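Long-range contacts in molybdopterin-guanine dinucleotide biosynthesis protein A (MobA) (Archaeoglobus fulgidus, PDB 3NGW), which probably transfers a guanosine monophosphate unit from GTP to the molybdopterin cofactor during molybdenum cofactor biosynthesis: residues A[41-46]-A[58-63]; A[87-92]-A[125-130]; A[33-38]-A[96-101]. One frame throughout, in Å; residues are numbered along the deposited sequence.

All three contacts lie in the MobA-like, GT-A type nucleotidyltransferase domain. Interactions 1 and 2 are strand pairings in the same mixed sheet. Interaction 1 adds the end strand 62-63 to strand 40-44, and interaction 2 adds 129-130 to 86-90. Strand 2-6 lies between the two pairs, and their centres are about 15 Å apart. Interaction 3 joins helix 28-36 to the start of helix 98-111. It touches both pairings: Leu33 packs on Phe43, Tyr36 on Ala89 and Leu101 on Val87. Its centre is about 11 Å from that of interaction 2. Along the chain, 41-46 and 58-63 fall between 33-38 and 96-101, while interactions 2 and 3 cross. Distant parts of the chain thus share one core.

Interaction 1: A[41-46]-A[58-63]; sequences TVFVCR and YEAEFI
Phe43 and Phe62 are paired across two parallel strands. Phe43 N donates to Glu61 O at 2.8 Å, almost straight at 174°. Phe43 O accepts from Ile63 N at 3.0 Å, and Cys45 N donates to Ile63 O at 2.8 Å. One step earlier a water takes over, donating to Thr41 O and accepting from Glu61 N.

The two phenylalanines lie on the same face of the sheet. Phe43 CB sits 3.5 Å from Phe62 CD2, and the ring planes meet obliquely at 42°. Cys45 SG comes to 3.8 Å from Phe62 CD2, an oblique sulfur-aromatic contact. Ile63 lies on the other face with Val44. Its first torsion (chi1 63°) puts CG1 between the backbone N and the carbonyl carbon, and the extended second torsion carries Ile63 CD1 to 3.6 Å from Val42 CG2. Glu61 runs alongside Val42, with its CG 3.5 Å from Val42 CG1.

Helices hold these groups from both sides. Val32 and Leu33 of helix 28-36 pack on Phe43. Helix 48-55, the crossover of this beta-alpha-beta unit, packs on Phe62 and Cys45. His82 of helix 72-83 touches Val42 and Ile63.

Backbone bonds thus set the register of the short end strand, while apolar groups bind it on both faces. The water carries the pairing on where the strands part.

Interaction 2: A[87-92]-A[125-130]; sequences VVAAID and PLLAYY
Val87 and Tyr129 belong to an antiparallel strand pairing inside the mixed sheet, at the step from parallel to antiparallel strands. Strand 86-90 runs parallel to strand 2-6 on one side and antiparallel to 129-130 on the other, as in the GT-A fold. The contact is buried near the centre of the chain.

Val87 and Tyr129 form a non-hydrogen-bonded pair, with Val87 CA 4.1 Å from Tyr129 CA. Val87 CG1 lies at the edge of the tyrosine ring. Next to this pair, Val88 N donates to Ala128 O at 2.7 Å and 172°. The pairing then weakens. The return bond from Ala128 N to Val88 O is long and bent, and the one from Ala90 N to Leu126 O is also weak. The chain turns a corner at Ala128, which fits this loss of regularity.

Side chains support both faces. Val88 CG1 stands anti to the backbone N (chi1 177°), which leaves CG2 turned to Tyr130 CD1 at 3.6 Å. Ile76 of helix 72-83 touches both residues. Tyr130 OH donates to Pro125 O at 2.8 Å, and that oxygen lies at the ring edge, in its plane. Leu127 CD2 meets Ala89 CB at 3.9 Å on the face of Val87, where helix 98-111 packs. Ala90 CB touches Leu126 CB at 3.9 Å. Tyr129 OH is hydrogen-bonded to Glu109 OE2 of helix 98-111.

One straight bond is backed by two weak ones, by CA-H...O contacts and by apolar contacts. The hydroxyl bond ties Tyr130 back to Pro125 across the corner at Ala128, and probably limits rotation of the ring.

Interaction 3: A[33-38]-A[96-101]; sequences LEKYSP and VKPEVL
Tyr36 and Leu101 meet through apolar atoms. Leu101 CD1 comes to the edge of the ring, near its plane, 3.3 Å from Tyr36 CE1. This is tight packing. The two side chains cross at about a right angle. Lys35 adds a second apolar contact. Its CG lies anti to the backbone N (chi1 177°) and stands 4.3 Å from Pro98 CG, a loose approach. One face of the Tyr36 ring is covered from within its own helix, with Lys35 CG 3.9 Å above the plane of the Tyr36 ring, over its centre.

Val96 is met by the hydroxyl oxygen of the tyrosine, in van der Waals contact. Tyr36 OH lies 3.4 Å from Val96 CB and 3.7 Å from Val96 CG1. The side chain reaches this far because CG stands anti to the carbonyl carbon (chi1 -57°), which directs it across to 96-101.

This is the GT-A type, Rossmann-like fold of the MobA-like NTP transferase domain. Helices 28-36 and 98-111 both lie on the sheet face of Val87 and Ala89. Tyr36 also packs on Val3 and Val5 of strand 2-6, so it fills the angle between two helices and the strands beneath them. With an alanine at Tyr36, Leu101, Val96 and Ala89 would probably be left facing a gap, and Lys35 CG would lose the ring it lies over.

The polar contact is made by the end of Lys35. The chain bends twice, and NZ bonds to Pro94 O, just before the 96-101 segment. The ammonium is thus tied to a backbone carbonyl.

Lys97 is the N-cap residue of helix 98-111, and Leu101 N donates to Lys97 O at 3.2 Å. Lys97 N is bonded to Ser175 OG.

Interaction 1: A[41-46]-A[58-63]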
loop_
_atom_site.group_PDB
_atom_site.type_symbol
_atom_site.label_atom_id
_atom_site.label_comp_id
_atom_site.label_asym_id
_atom_site.label_seq_id
_atom_site.Cartn_x
_atom_site.Cartn_y
_atom_site.Cartn_z
ATOM N N THR A 41 3.799 2.408 -11.709
ATOM C CA THR A 41 2.862 2.620 -10.620
ATOM C C THR A 41 1.450 3.088 -10.942
ATOM O O THR A 41 1.235 3.830 -11.890
ATOM C CB THR A 41 3.482 3.655 -9.663
ATOM O OG1 THR A 41 4.820 3.250 -9.354
ATOM C CG2 THR A 41 2.674 3.789 -8.397
ATOM N N VAL A 42 0.492 2.629 -10.143
ATOM C CA VAL A 42 -0.889 3.084 -10.248
ATOM C C VAL A 42 -1.272 3.448 -8.827
ATOM O O VAL A 42 -0.795 2.844 -7.873
ATOM C CB VAL A 42 -1.885 2.010 -10.773
ATOM C CG1 VAL A 42 -1.555 1.648 -12.200
ATOM C CG2 VAL A 42 -1.876 0.785 -9.870
ATOM N N PHE A 43 -2.109 4.464 -8.694
ATOM C CA PHE A 43 -2.567 4.896 -7.391
ATOM C C PHE A 43 -4.025 4.483 -7.299
ATOM O O PHE A 43 -4.863 4.946 -8.077
ATOM C CB PHE A 43 -2.396 6.403 -7.272
ATOM C CG PHE A 43 -0.961 6.837 -7.294
ATOM C CD1 PHE A 43 -0.229 6.940 -6.113
ATOM C CD2 PHE A 43 -0.318 7.075 -8.505
ATOM C CE1 PHE A 43 1.137 7.277 -6.140
ATOM C CE2 PHE A 43 1.036 7.409 -8.550
ATOM C CZ PHE A 43 1.768 7.509 -7.365
ATOM N N VAL A 44 -4.310 3.587 -6.359
ATOM C CA VAL A 44 -5.654 3.060 -6.175
ATOM C C VAL A 44 -6.504 3.882 -5.217
ATOM O O VAL A 44 -6.260 3.912 -4.010
ATOM C CB VAL A 44 -5.601 1.609 -5.671
ATOM C CG1 VAL A 44 -7.005 1.003 -5.688
ATOM C CG2 VAL A 44 -4.647 0.804 -6.540
ATOM N N CYS A 45 -7.509 4.543 -5.778
ATOM C CA CYS A 45 -8.421 5.392 -5.020
ATOM C C CYS A 45 -9.606 4.601 -4.495
ATOM O O CYS A 45 -9.890 3.503 -4.978
ATOM C CB CYS A 45 -8.925 6.526 -5.912
ATOM S SG CYS A 45 -7.597 7.441 -6.714
ATOM N N ARG A 46 -10.309 5.163 -3.519
ATOM C CA ARG A 46 -11.472 4.489 -2.938
ATOM C C ARG A 46 -12.652 4.422 -3.899
ATOM O O ARG A 46 -13.489 3.529 -3.789
ATOM C CB ARG A 46 -11.893 5.186 -1.649
ATOM C CG ARG A 46 -12.143 6.649 -1.816
ATOM C CD ARG A 46 -12.637 7.260 -0.539
ATOM N NE ARG A 46 -12.657 8.704 -0.682
ATOM C CZ ARG A 46 -11.656 9.507 -0.340
ATOM N NH1 ARG A 46 -10.544 9.009 0.190
ATOM N NH2 ARG A 46 -11.760 10.811 -0.563
ATOM N N TYR A 58 -2.929 15.918 -10.472
ATOM C CA TYR A 58 -1.641 15.342 -10.824
ATOM C C TYR A 58 -1.728 14.423 -12.035
ATOM O O TYR A 58 -2.720 13.726 -12.226
ATOM C CB TYR A 58 -1.117 14.537 -9.639
ATOM C CG TYR A 58 -1.196 15.272 -8.325
ATOM C CD1 TYR A 58 -0.357 16.338 -8.059
ATOM C CD2 TYR A 58 -2.110 14.901 -7.346
ATOM C CE1 TYR A 58 -0.425 17.018 -6.852
ATOM C CE2 TYR A 58 -2.186 15.580 -6.125
ATOM C CZ TYR A 58 -1.344 16.632 -5.887
ATOM O OH TYR A 58 -1.398 17.326 -4.703
ATOM N N GLU A 59 -0.673 14.429 -12.841
ATOM C CA GLU A 59 -0.584 13.591 -14.019
ATOM C C GLU A 59 -0.009 12.247 -13.571
ATOM O O GLU A 59 1.213 12.076 -13.518
ATOM C CB GLU A 59 0.366 14.225 -15.023
ATOM C CG GLU A 59 0.294 13.666 -16.422
ATOM C CD GLU A 59 -0.683 14.438 -17.284
ATOM O OE1 GLU A 59 -1.903 14.356 -17.007
ATOM O OE2 GLU A 59 -0.230 15.133 -18.230
ATOM N N ALA A 60 -0.887 11.307 -13.224
ATOM C CA ALA A 60 -0.478 9.973 -12.781
ATOM C C ALA A 60 -1.631 9.035 -13.085
ATOM O O ALA A 60 -2.710 9.484 -13.439
ATOM C CB ALA A 60 -0.171 9.974 -11.282
ATOM N N GLU A 61 -1.402 7.738 -12.956
ATOM C CA GLU A 61 -2.437 6.756 -13.234
ATOM C C GLU A 61 -3.285 6.469 -11.980
ATOM O O GLU A 61 -2.824 5.808 -11.052
ATOM C CB GLU A 61 -1.762 5.475 -13.746
ATOM C CG GLU A 61 -2.693 4.311 -14.077
ATOM C CD GLU A 61 -2.973 4.167 -15.569
ATOM O OE1 GLU A 61 -3.486 5.131 -16.171
ATOM O OE2 GLU A 61 -2.686 3.088 -16.132
ATOM N N PHE A 62 -4.512 6.985 -11.949
ATOM C CA PHE A 62 -5.407 6.761 -10.818
ATOM C C PHE A 62 -6.504 5.793 -11.196
ATOM O O PHE A 62 -7.266 6.039 -12.127
ATOM C CB PHE A 62 -6.042 8.067 -10.337
ATOM C CG PHE A 62 -5.061 9.046 -9.787
ATOM C CD1 PHE A 62 -4.646 10.133 -10.553
ATOM C CD2 PHE A 62 -4.513 8.863 -8.524
ATOM C CE1 PHE A 62 -3.704 11.034 -10.073
ATOM C CE2 PHE A 62 -3.567 9.757 -8.031
ATOM C CZ PHE A 62 -3.156 10.849 -8.815
ATOM N N ILE A 63 -6.584 4.689 -10.464
ATOM C CA ILE A 63 -7.586 3.671 -10.735
ATOM C C ILE A 63 -8.476 3.430 -9.503
ATOM O O ILE A 63 -8.244 4.001 -8.437
ATOM C CB ILE A 63 -6.893 2.353 -11.175
ATOM C CG1 ILE A 63 -6.017 1.802 -10.044
ATOM C CG2 ILE A 63 -6.011 2.627 -12.393
ATOM C CD1 ILE A 63 -5.440 0.427 -10.329
HETATM O O HOH W 1 1.187 6.485 -12.368
#

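Interaction 2: A[87-92]-A[125-130]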
loop_
_atom_site.group_PDB
_atom_site.type_symbol
_atom_site.label_atom_id
_atom_site.label_comp_id
_atom_site.label_asym_id
_atom_site.label_seq_id
_atom_site.Cartn_x
_atom_site.Cartn_y
_atom_site.Cartn_z
ATOM N N VAL A 87 3.636 -4.901 -5.967
ATOM C CA VAL A 87 3.902 -4.758 -4.550
ATOM C C VAL A 87 2.957 -3.642 -4.145
ATOM O O VAL A 87 2.795 -2.667 -4.884
ATOM C CB VAL A 87 5.367 -4.347 -4.258
ATOM C CG1 VAL A 87 6.277 -5.552 -4.389
ATOM C CG2 VAL A 87 5.799 -3.250 -5.216
ATOM N N VAL A 88 2.311 -3.802 -2.992
ATOM C CA VAL A 88 1.362 -2.815 -2.495
ATOM C C VAL A 88 2.007 -1.974 -1.408
ATOM O O VAL A 88 2.811 -2.461 -0.621
ATOM C CB VAL A 88 0.091 -3.498 -1.931
ATOM C CG1 VAL A 88 -0.861 -2.457 -1.354
ATOM C CG2 VAL A 88 -0.603 -4.286 -3.035
ATOM N N ALA A 89 1.665 -0.699 -1.391
ATOM C CA ALA A 89 2.193 0.208 -0.399
ATOM C C ALA A 89 1.069 1.182 -0.096
ATOM O O ALA A 89 0.469 1.753 -1.005
ATOM C CB ALA A 89 3.398 0.938 -0.941
ATOM N N ALA A 90 0.760 1.355 1.180
ATOM C CA ALA A 90 -0.294 2.274 1.550
ATOM C C ALA A 90 0.298 3.665 1.727
ATOM O O ALA A 90 1.463 3.816 2.101
ATOM C CB ALA A 90 -0.956 1.810 2.822
ATOM N N ILE A 91 -0.509 4.675 1.432
ATOM C CA ILE A 91 -0.096 6.056 1.571
ATOM C C ILE A 91 0.190 6.346 3.041
ATOM O O ILE A 91 0.907 7.289 3.357
ATOM C CB ILE A 91 -1.208 7.004 1.090
ATOM C CG1 ILE A 91 -0.684 8.432 1.020
ATOM C CG2 ILE A 91 -2.389 6.937 2.047
ATOM C CD1 ILE A 91 -1.618 9.392 0.298
ATOM N N ASP A 92 -0.377 5.529 3.926
ATOM C CA ASP A 92 -0.199 5.689 5.365
ATOM C C ASP A 92 1.261 5.541 5.775
ATOM O O ASP A 92 1.649 5.952 6.868
ATOM C CB ASP A 92 -1.039 4.662 6.132
ATOM C CG ASP A 92 -2.508 4.692 5.740
ATOM O OD1 ASP A 92 -2.824 4.428 4.557
ATOM O OD2 ASP A 92 -3.352 4.971 6.618
ATOM N N PRO A 125 0.137 -6.491 5.753
ATOM C CA PRO A 125 -0.429 -6.706 4.416
ATOM C C PRO A 125 -0.413 -5.535 3.436
ATOM O O PRO A 125 -0.478 -5.751 2.224
ATOM C CB PRO A 125 -1.858 -7.156 4.715
ATOM C CG PRO A 125 -1.786 -7.700 6.115
ATOM C CD PRO A 125 -0.890 -6.701 6.789
ATOM N N LEU A 126 -0.350 -4.308 3.949
ATOM C CA LEU A 126 -0.360 -3.140 3.085
ATOM C C LEU A 126 1.037 -2.690 2.669
ATOM O O LEU A 126 1.251 -1.549 2.268
ATOM C CB LEU A 126 -1.126 -1.996 3.756
ATOM C CG LEU A 126 -2.582 -2.360 4.043
ATOM C CD1 LEU A 126 -3.352 -1.136 4.476
ATOM C CD2 LEU A 126 -3.208 -2.958 2.787
ATOM N N LEU A 127 1.988 -3.609 2.761
ATOM C CA LEU A 127 3.360 -3.344 2.361
ATOM C C LEU A 127 3.924 -4.718 2.023
ATOM O O LEU A 127 4.802 -5.238 2.711
ATOM C CB LEU A 127 4.133 -2.689 3.506
ATOM C CG LEU A 127 5.368 -1.855 3.149
ATOM C CD1 LEU A 127 6.588 -2.716 3.029
ATOM C CD2 LEU A 127 5.102 -1.108 1.852
ATOM N N ALA A 128 3.381 -5.308 0.957
ATOM C CA ALA A 128 3.792 -6.637 0.512
ATOM C C ALA A 128 3.548 -6.910 -0.973
ATOM O O ALA A 128 2.915 -6.127 -1.678
ATOM C CB ALA A 128 3.078 -7.692 1.344
ATOM N N TYR A 129 4.066 -8.048 -1.419
ATOM C CA TYR A 129 3.939 -8.508 -2.792
ATOM C C TYR A 129 2.692 -9.383 -2.950
ATOM O O TYR A 129 2.410 -10.241 -2.108
ATOM C CB TYR A 129 5.180 -9.322 -3.171
ATOM C CG TYR A 129 5.008 -10.154 -4.422
ATOM C CD1 TYR A 129 5.195 -9.605 -5.694
ATOM C CD2 TYR A 129 4.577 -11.477 -4.336
ATOM C CE1 TYR A 129 4.946 -10.365 -6.850
ATOM C CE2 TYR A 129 4.326 -12.229 -5.476
ATOM C CZ TYR A 129 4.509 -11.672 -6.722
ATOM O OH TYR A 129 4.224 -12.443 -7.823
ATOM N N TYR A 130 1.942 -9.149 -4.022
ATOM C CA TYR A 130 0.749 -9.935 -4.323
ATOM C C TYR A 130 0.839 -10.324 -5.794
ATOM O O TYR A 130 1.166 -9.494 -6.639
ATOM C CB TYR A 130 -0.551 -9.131 -4.085
ATOM C CG TYR A 130 -0.875 -8.828 -2.625
ATOM C CD1 TYR A 130 -0.332 -7.718 -1.976
ATOM C CD2 TYR A 130 -1.693 -9.681 -1.880
ATOM C CE1 TYR A 130 -0.591 -7.470 -0.621
ATOM C CE2 TYR A 130 -1.950 -9.440 -0.527
ATOM C CZ TYR A 130 -1.396 -8.338 0.091
ATOM O OH TYR A 130 -1.626 -8.123 1.432
#

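Interaction 3: A[33-38]-A[96-101]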
loop_
_atom_site.group_PDB
_atom_site.type_symbol
_atom_site.label_atom_id
_atom_site.label_comp_id
_atom_site.label_asym_id
_atom_site.label_seq_id
_atom_site.Cartn_x
_atom_site.Cartn_y
_atom_site.Cartn_z
ATOM N N LEU A 33 3.693 10.303 -4.577
ATOM C CA LEU A 33 3.748 10.597 -5.999
ATOM C C LEU A 33 5.223 10.631 -6.395
ATOM O O LEU A 33 5.645 9.913 -7.302
ATOM C CB LEU A 33 3.082 11.948 -6.267
ATOM C CG LEU A 33 1.894 12.067 -7.232
ATOM C CD1 LEU A 33 1.107 10.785 -7.311
ATOM C CD2 LEU A 33 0.995 13.220 -6.769
ATOM N N GLU A 34 6.008 11.449 -5.691
ATOM C CA GLU A 34 7.450 11.574 -5.935
ATOM C C GLU A 34 8.198 10.268 -5.764
ATOM O O GLU A 34 8.995 9.883 -6.613
ATOM C CB GLU A 34 8.082 12.567 -4.956
ATOM C CG GLU A 34 7.877 14.016 -5.272
ATOM C CD GLU A 34 8.420 14.932 -4.175
ATOM O OE1 GLU A 34 9.511 14.646 -3.634
ATOM O OE2 GLU A 34 7.760 15.947 -3.875
ATOM N N LYS A 35 7.945 9.608 -4.638
ATOM C CA LYS A 35 8.619 8.360 -4.288
ATOM C C LYS A 35 8.430 7.187 -5.257
ATOM O O LYS A 35 9.362 6.417 -5.480
ATOM C CB LYS A 35 8.193 7.934 -2.874
ATOM C CG LYS A 35 8.773 6.601 -2.420
ATOM C CD LYS A 35 8.209 6.137 -1.083
ATOM C CE LYS A 35 8.820 6.864 0.104
ATOM N NZ LYS A 35 8.404 8.280 0.153
ATOM N N TYR A 36 7.244 7.075 -5.848
ATOM C CA TYR A 36 6.927 5.969 -6.737
ATOM C C TYR A 36 6.840 6.309 -8.215
ATOM O O TYR A 36 6.558 5.429 -9.035
ATOM C CB TYR A 36 5.602 5.330 -6.293
ATOM C CG TYR A 36 5.606 4.839 -4.859
ATOM C CD1 TYR A 36 6.417 3.769 -4.465
ATOM C CD2 TYR A 36 4.833 5.472 -3.889
ATOM C CE1 TYR A 36 6.459 3.344 -3.132
ATOM C CE2 TYR A 36 4.868 5.063 -2.559
ATOM C CZ TYR A 36 5.684 4.002 -2.186
ATOM O OH TYR A 36 5.736 3.619 -0.867
ATOM N N SER A 37 7.062 7.568 -8.575
ATOM C CA SER A 37 6.982 7.936 -9.991
ATOM C C SER A 37 7.971 7.175 -10.888
ATOM O O SER A 37 7.663 6.889 -12.044
ATOM C CB SER A 37 7.155 9.461 -10.182
ATOM O OG SER A 37 8.384 9.933 -9.671
ATOM N N PRO A 38 9.163 6.826 -10.367
ATOM C CA PRO A 38 10.151 6.098 -11.171
ATOM C C PRO A 38 9.741 4.687 -11.612
ATOM O O PRO A 38 10.334 4.136 -12.538
ATOM C CB PRO A 38 11.376 6.053 -10.257
ATOM C CG PRO A 38 11.228 7.271 -9.427
ATOM C CD PRO A 38 9.761 7.255 -9.090
ATOM N N VAL A 96 8.426 4.703 3.242
ATOM C CA VAL A 96 8.814 3.438 2.644
ATOM C C VAL A 96 10.056 3.582 1.790
ATOM O O VAL A 96 10.194 4.542 1.036
ATOM C CB VAL A 96 7.701 2.854 1.770
ATOM C CG1 VAL A 96 8.240 1.667 0.987
ATOM C CG2 VAL A 96 6.530 2.421 2.642
ATOM N N LYS A 97 10.962 2.619 1.923
ATOM C CA LYS A 97 12.196 2.620 1.153
ATOM C C LYS A 97 12.064 1.762 -0.097
ATOM O O LYS A 97 11.759 0.571 -0.024
ATOM C CB LYS A 97 13.367 2.141 2.015
ATOM C CG LYS A 97 14.020 3.283 2.776
ATOM C CD LYS A 97 15.275 2.866 3.514
ATOM C CE LYS A 97 16.262 4.038 3.598
ATOM N NZ LYS A 97 15.618 5.311 4.084
ATOM N N PRO A 98 12.288 2.372 -1.270
ATOM C CA PRO A 98 12.196 1.681 -2.560
ATOM C C PRO A 98 13.021 0.401 -2.591
ATOM O O PRO A 98 12.640 -0.568 -3.242
ATOM C CB PRO A 98 12.697 2.733 -3.547
ATOM C CG PRO A 98 12.241 4.022 -2.911
ATOM C CD PRO A 98 12.638 3.792 -1.462
ATOM N N GLU A 99 14.144 0.402 -1.881
ATOM C CA GLU A 99 14.997 -0.772 -1.838
ATOM C C GLU A 99 14.216 -1.919 -1.217
ATOM O O GLU A 99 14.319 -3.059 -1.670
ATOM C CB GLU A 99 16.260 -0.522 -1.007
ATOM C CG GLU A 99 16.972 0.820 -1.252
ATOM C CD GLU A 99 16.277 1.995 -0.557
ATOM O OE1 GLU A 99 15.298 2.536 -1.120
ATOM O OE2 GLU A 99 16.707 2.363 0.562
ATOM N N VAL A 100 13.444 -1.610 -0.173
ATOM C CA VAL A 100 12.634 -2.617 0.519
ATOM C C VAL A 100 11.612 -3.200 -0.454
ATOM O O VAL A 100 11.465 -4.424 -0.565
ATOM C CB VAL A 100 11.881 -2.024 1.755
ATOM C CG1 VAL A 100 10.943 -3.072 2.349
ATOM C CG2 VAL A 100 12.878 -1.575 2.818
ATOM N N LEU A 101 10.928 -2.322 -1.184
ATOM C CA LEU A 101 9.921 -2.759 -2.149
ATOM C C LEU A 101 10.531 -3.608 -3.247
ATOM O O LEU A 101 10.018 -4.679 -3.579
ATOM C CB LEU A 101 9.209 -1.549 -2.765
ATOM C CG LEU A 101 8.070 -0.952 -1.926
ATOM C CD1 LEU A 101 7.591 0.345 -2.543
ATOM C CD2 LEU A 101 6.925 -1.955 -1.843
#